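Local coordinates for ferric iron-binding protein HitA (PDB 6IWF) that binds ferric iron, probably as the solute-binding protein of a bacterial iron-uptake system, and has been linked to gallium internalization, at residues P64-R67 with L68-G72; V245-M248 with L249-E252. One frame throughout, in Å; residues are numbered along the deposited sequence.

Contact 1: P64-R67 with L68-G72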
ATOM      1  N   PRO A  64       1.533  -4.846   8.885  1.00  8.98           N
ATOM      2  CA  PRO A  64       1.320  -6.251   9.291  1.00  9.95           C
ATOM      3  C   PRO A  64       2.572  -7.106   9.209  1.00 10.77           C
ATOM      4  O   PRO A  64       2.726  -8.048  10.004  1.00 11.18           O
ATOM      5  CB  PRO A  64       0.243  -6.754   8.315  1.00 14.49           C
ATOM      6  CG  PRO A  64      -0.387  -5.527   7.775  1.00 18.24           C
ATOM      7  CD  PRO A  64       0.680  -4.497   7.732  1.00 13.19           C
ATOM      8  N   LEU A  65       3.458  -6.835   8.247  1.00 10.37           N
ATOM      9  CA  LEU A  65       4.679  -7.628   8.143  1.00  9.17           C
ATOM     10  C   LEU A  65       5.639  -7.287   9.269  1.00  9.82           C
ATOM     11  O   LEU A  65       6.292  -8.179   9.826  1.00  8.95           O
ATOM     12  CB  LEU A  65       5.354  -7.404   6.789  1.00 10.24           C
ATOM     13  CG  LEU A  65       4.522  -7.751   5.562  1.00 10.20           C
ATOM     14  CD1 LEU A  65       5.244  -7.273   4.293  1.00  7.92           C
ATOM     15  CD2 LEU A  65       4.272  -9.241   5.520  1.00  9.71           C
ATOM     16  N   ILE A  66       5.747  -6.000   9.609  1.00  9.15           N
ATOM     17  CA  ILE A  66       6.599  -5.604  10.720  1.00  8.64           C
ATOM     18  C   ILE A  66       6.078  -6.226  12.005  1.00  9.22           C
ATOM     19  O   ILE A  66       6.859  -6.707  12.834  1.00 11.92           O
ATOM     20  CB  ILE A  66       6.692  -4.066  10.802  1.00 12.49           C
ATOM     21  CG1 ILE A  66       7.487  -3.536   9.595  1.00 14.50           C
ATOM     22  CG2 ILE A  66       7.357  -3.623  12.108  1.00 12.67           C
ATOM     23  CD1 ILE A  66       7.383  -2.058   9.402  1.00 15.45           C
ATOM     24  N   ARG A  67       4.745  -6.297  12.149  1.00  9.44           N
ATOM     25  CA  ARG A  67       4.132  -6.934  13.319  1.00 11.11           C
ATOM     26  C   ARG A  67       4.493  -8.414  13.388  1.00 12.52           C
ATOM     27  O   ARG A  67       4.986  -8.897  14.415  1.00  9.71           O
ATOM     28  CB  ARG A  67       2.606  -6.748  13.283  1.00 12.30           C
ATOM     29  CG  ARG A  67       1.813  -7.544  14.345  1.00 18.15           C
ATOM     30  CD  ARG A  67       0.318  -7.676  13.980  1.00 18.43           C
ATOM     31  NE  ARG A  67      -0.405  -8.535  14.919  1.00 25.12           N
ATOM     32  CZ  ARG A  67      -1.625  -9.024  14.714  1.00 24.87           C
ATOM     33  NH1 ARG A  67      -2.279  -8.745  13.597  1.00 26.26           N
ATOM     34  NH2 ARG A  67      -2.198  -9.797  15.631  1.00 30.54           N
ATOM     35  N   LEU A  68       4.267  -9.147  12.290  1.00  8.34           N
ATOM     36  CA  LEU A  68       4.540 -10.582  12.274  1.00 10.83           C
ATOM     37  C   LEU A  68       6.030 -10.871  12.397  1.00  9.81           C
ATOM     38  O   LEU A  68       6.426 -11.897  12.974  1.00  8.87           O
ATOM     39  CB  LEU A  68       3.992 -11.199  10.987  1.00  9.75           C
ATOM     40  CG  LEU A  68       2.468 -11.233  10.851  1.00 12.55           C
ATOM     41  CD1 LEU A  68       2.096 -12.011   9.618  1.00 15.81           C
ATOM     42  CD2 LEU A  68       1.830 -11.868  12.054  1.00 14.79           C
ATOM     43  N   ALA A  69       6.870 -10.012  11.813  1.00  6.63           N
ATOM     44  CA  ALA A  69       8.312 -10.191  11.948  1.00 10.50           C
ATOM     45  C   ALA A  69       8.746 -10.038  13.396  1.00 11.60           C
ATOM     46  O   ALA A  69       9.562 -10.823  13.899  1.00 13.33           O
ATOM     47  CB  ALA A  69       9.060  -9.189  11.070  1.00 11.00           C
ATOM     48  N   SER A  70       8.221  -9.020  14.074  1.00  9.74           N
ATOM     49  CA  SER A  70       8.541  -8.822  15.486  1.00 12.83           C
ATOM     50  C   SER A  70       8.158 -10.032  16.324  1.00 11.67           C
ATOM     51  O   SER A  70       8.840 -10.340  17.306  1.00 16.41           O
ATOM     52  CB  SER A  70       7.831  -7.579  16.024  1.00 15.50           C
ATOM     53  OG  SER A  70       8.310  -6.402  15.407  1.00 27.01           O
ATOM     54  N   ALA A  71       7.068 -10.715  15.966  1.00  9.62           N
ATOM     55  CA  ALA A  71       6.635 -11.903  16.689  1.00 13.97           C
ATOM     56  C   ALA A  71       7.452 -13.136  16.346  1.00 11.44           C
ATOM     57  O   ALA A  71       7.242 -14.189  16.962  1.00 12.97           O
ATOM     58  CB  ALA A  71       5.159 -12.185  16.410  1.00 12.98           C
ATOM     59  N   GLY A  72       8.362 -13.045  15.377  1.00 10.07           N
ATOM     60  CA  GLY A  72       9.155 -14.200  15.012  1.00 11.53           C
ATOM     61  C   GLY A  72       8.446 -15.181  14.111  1.00 13.66           C
ATOM     62  O   GLY A  72       8.888 -16.328  13.988  1.00 12.58           O
TER

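Contact 2: V245-M248 with L249-E252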
ATOM      1  N   VAL A 245       8.413 -16.416  -3.286  1.00  8.86           N
ATOM      2  CA  VAL A 245       8.701 -15.007  -3.011  1.00  6.85           C
ATOM      3  C   VAL A 245       9.789 -14.499  -3.951  1.00  8.66           C
ATOM      4  O   VAL A 245       9.705 -13.382  -4.473  1.00  8.54           O
ATOM      5  CB  VAL A 245       9.077 -14.789  -1.533  1.00  6.52           C
ATOM      6  CG1 VAL A 245       9.529 -13.357  -1.323  1.00  7.53           C
ATOM      7  CG2 VAL A 245       7.871 -15.056  -0.652  1.00  5.48           C
ATOM      8  N   ALA A 246      10.791 -15.336  -4.232  1.00  9.97           N
ATOM      9  CA  ALA A 246      11.800 -14.964  -5.218  1.00  9.80           C
ATOM     10  C   ALA A 246      11.171 -14.715  -6.587  1.00  9.81           C
ATOM     11  O   ALA A 246      11.563 -13.780  -7.299  1.00 12.64           O
ATOM     12  CB  ALA A 246      12.874 -16.050  -5.292  1.00 12.47           C
ATOM     13  N   PHE A 247      10.183 -15.526  -6.967  1.00  9.44           N
ATOM     14  CA  PHE A 247       9.550 -15.346  -8.268  1.00 11.29           C
ATOM     15  C   PHE A 247       8.736 -14.055  -8.314  1.00 12.76           C
ATOM     16  O   PHE A 247       8.616 -13.436  -9.380  1.00 11.74           O
ATOM     17  CB  PHE A 247       8.692 -16.570  -8.601  1.00 15.48           C
ATOM     18  CG  PHE A 247       7.951 -16.459  -9.891  1.00 15.82           C
ATOM     19  CD1 PHE A 247       8.591 -16.709 -11.095  1.00 17.82           C
ATOM     20  CD2 PHE A 247       6.612 -16.105  -9.906  1.00 11.73           C
ATOM     21  CE1 PHE A 247       7.909 -16.596 -12.288  1.00 19.01           C
ATOM     22  CE2 PHE A 247       5.923 -15.996 -11.096  1.00 19.26           C
ATOM     23  CZ  PHE A 247       6.580 -16.252 -12.293  1.00 21.04           C
ATOM     24  N   MET A 248       8.215 -13.605  -7.172  1.00 11.34           N
ATOM     25  CA  MET A 248       7.489 -12.338  -7.159  1.00  7.54           C
ATOM     26  C   MET A 248       8.385 -11.178  -7.563  1.00 10.42           C
ATOM     27  O   MET A 248       7.886 -10.156  -8.047  1.00 12.18           O
ATOM     28  CB  MET A 248       6.895 -12.083  -5.772  1.00  7.23           C
ATOM     29  CG  MET A 248       5.936 -13.165  -5.309  1.00 10.25           C
ATOM     30  SD  MET A 248       5.318 -12.745  -3.660  1.00  9.00           S
ATOM     31  CE  MET A 248       4.131 -11.471  -4.108  1.00 11.02           C
ATOM     32  N   LEU A 249       9.694 -11.307  -7.351  1.00 10.66           N
ATOM     33  CA  LEU A 249      10.671 -10.274  -7.664  1.00  8.78           C
ATOM     34  C   LEU A 249      11.490 -10.610  -8.904  1.00 13.70           C
ATOM     35  O   LEU A 249      12.455  -9.900  -9.207  1.00 14.51           O
ATOM     36  CB  LEU A 249      11.601 -10.046  -6.480  1.00 11.94           C
ATOM     37  CG  LEU A 249      10.889  -9.274  -5.376  1.00 12.79           C
ATOM     38  CD1 LEU A 249      11.591  -9.525  -4.060  1.00 11.84           C
ATOM     39  CD2 LEU A 249      10.856  -7.786  -5.722  1.00  9.48           C
ATOM     40  N   SER A 250      11.146 -11.683  -9.606  1.00 13.08           N
ATOM     41  CA  SER A 250      11.718 -11.889 -10.931  1.00 16.99           C
ATOM     42  C   SER A 250      11.114 -10.899 -11.927  1.00 14.77           C
ATOM     43  O   SER A 250      10.067 -10.293 -11.686  1.00 11.83           O
ATOM     44  CB  SER A 250      11.479 -13.323 -11.410  1.00 13.95           C
ATOM     45  OG  SER A 250      10.109 -13.562 -11.682  1.00 12.37           O
ATOM     46  N   GLU A 251      11.790 -10.737 -13.067  1.00 20.69           N
ATOM     47  CA  GLU A 251      11.233  -9.893 -14.120  1.00 19.76           C
ATOM     48  C   GLU A 251       9.834 -10.357 -14.521  1.00 16.24           C
ATOM     49  O   GLU A 251       8.923  -9.539 -14.688  1.00 16.46           O
ATOM     50  CB  GLU A 251      12.166  -9.875 -15.334  1.00 21.89           C
ATOM     51  CG  GLU A 251      12.250  -8.520 -16.015  1.00 34.02           C
ATOM     52  CD  GLU A 251      12.629  -8.623 -17.482  1.00 43.91           C
ATOM     53  OE1 GLU A 251      11.895  -8.060 -18.326  1.00 44.83           O
ATOM     54  OE2 GLU A 251      13.662  -9.262 -17.790  1.00 49.97           O
ATOM     55  N   GLU A 252       9.640 -11.669 -14.664  1.00 15.67           N
ATOM     56  CA  GLU A 252       8.336 -12.184 -15.059  1.00 17.23           C
ATOM     57  C   GLU A 252       7.289 -11.964 -13.969  1.00 16.10           C
ATOM     58  O   GLU A 252       6.141 -11.612 -14.265  1.00 15.04           O
ATOM     59  CB  GLU A 252       8.455 -13.668 -15.403  1.00 20.80           C
ATOM     60  CG  GLU A 252       7.148 -14.336 -15.753  1.00 26.65           C
ATOM     61  CD  GLU A 252       7.304 -15.837 -15.969  1.00 29.15           C
ATOM     62  OE1 GLU A 252       8.456 -16.324 -15.963  1.00 37.36           O
ATOM     63  OE2 GLU A 252       6.275 -16.521 -16.138  1.00 32.67           O
TER

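Contact 1: P64-R67 with L68-G72
The amide N of A69 donates to the carbonyl O of L65 at 2.8 Å, and the turn before it is closed by L68 N on P64 O at 3.0 Å, the straighter of the two bonds with an N-H...O angle of 164°. S70 N follows on I66 O, also at 3.0 Å, and the series runs out with a longer bond of 3.2 Å from A71 N to R67 O, bent to 146°. These i to i+4 bonds run through helix 63-70, which ends in a Schellman motif: G72 takes a positive phi and its N turns back to A69 O at 2.9 Å. The hydroxyl of S70 leans back along the helix, its OG 3.0 Å from I66 O, because chi1 of -65° sets OG beside the residue's own backbone N. On the inward side the L68 side chain lies over the preceding turn, with CG 3.3 Å from P64 O, while L68 and L65 both pack on L57 of strand 56-59. R67, like L68, reaches helix 38-48, where both touch T46; the R67 side chain, extended from CG to NE, also touches A42, and its NH1 makes a weak hydrogen bond to S43 OG. A69 CB sits 3.2 Å from L65 O, and its methyl group also meets D95.

Contact 2: V245-M248 with L249-E252
An N-cap serine marks the junction between helix 238-248 and helix 251-258, where S250 faces F247 near the end of the first helix and begins the second. F247 O accepts twice from this one residue. S250 OG reaches F247 O at 2.7 Å, in the carbonyl plane on a lone pair, whereas S250 N, 3.1 Å from F247 O, stands above that plane. With chi1 at 69°, OG lies between its own backbone N and carbonyl carbon; it also accepts from G253 N, the capping bond of the second helix. L249 N turns back to A246 O at 3.1 Å, an i to i+3 bond near the C-terminal end of helix 238-248. The end of the F247 side chain comes back toward the next residues, CD1 3.5 Å from S250 OG. The extended E252 side chain brings OE1 to the ring edge, 3.7 Å from F247 CE1, the carboxylate turned 77° from the ring plane. I19 and A22 of helix 13-27 also pack on F247. The serine hydroxyl thus donates to one helix end and accepts from the next, while the carboxylate oxygen would meet the slightly positive C-H rim, probably a weakly favourable contact.

Overall arrangement
Both contacts are local helix-end arrangements, but contact 1 finishes a helix in a Schellman motif whereas contact 2 passes from one helix directly into the next. They do not touch: their centres lie 22 Å apart and their nearest atoms about 9 Å. The central sheet connects them, since contact 1 packs on strand 56-59 and contact 2 on strands 97-108 and 224-231, the last paired antiparallel with 56-59. Neither contact supplies an iron ligand. The side chain of P64 in contact 1 is about 8 Å from that of E60, an iron-binding residue, and M248 in contact 2 is about 11 Å from E60 and 12 Å from H12, again between side chains.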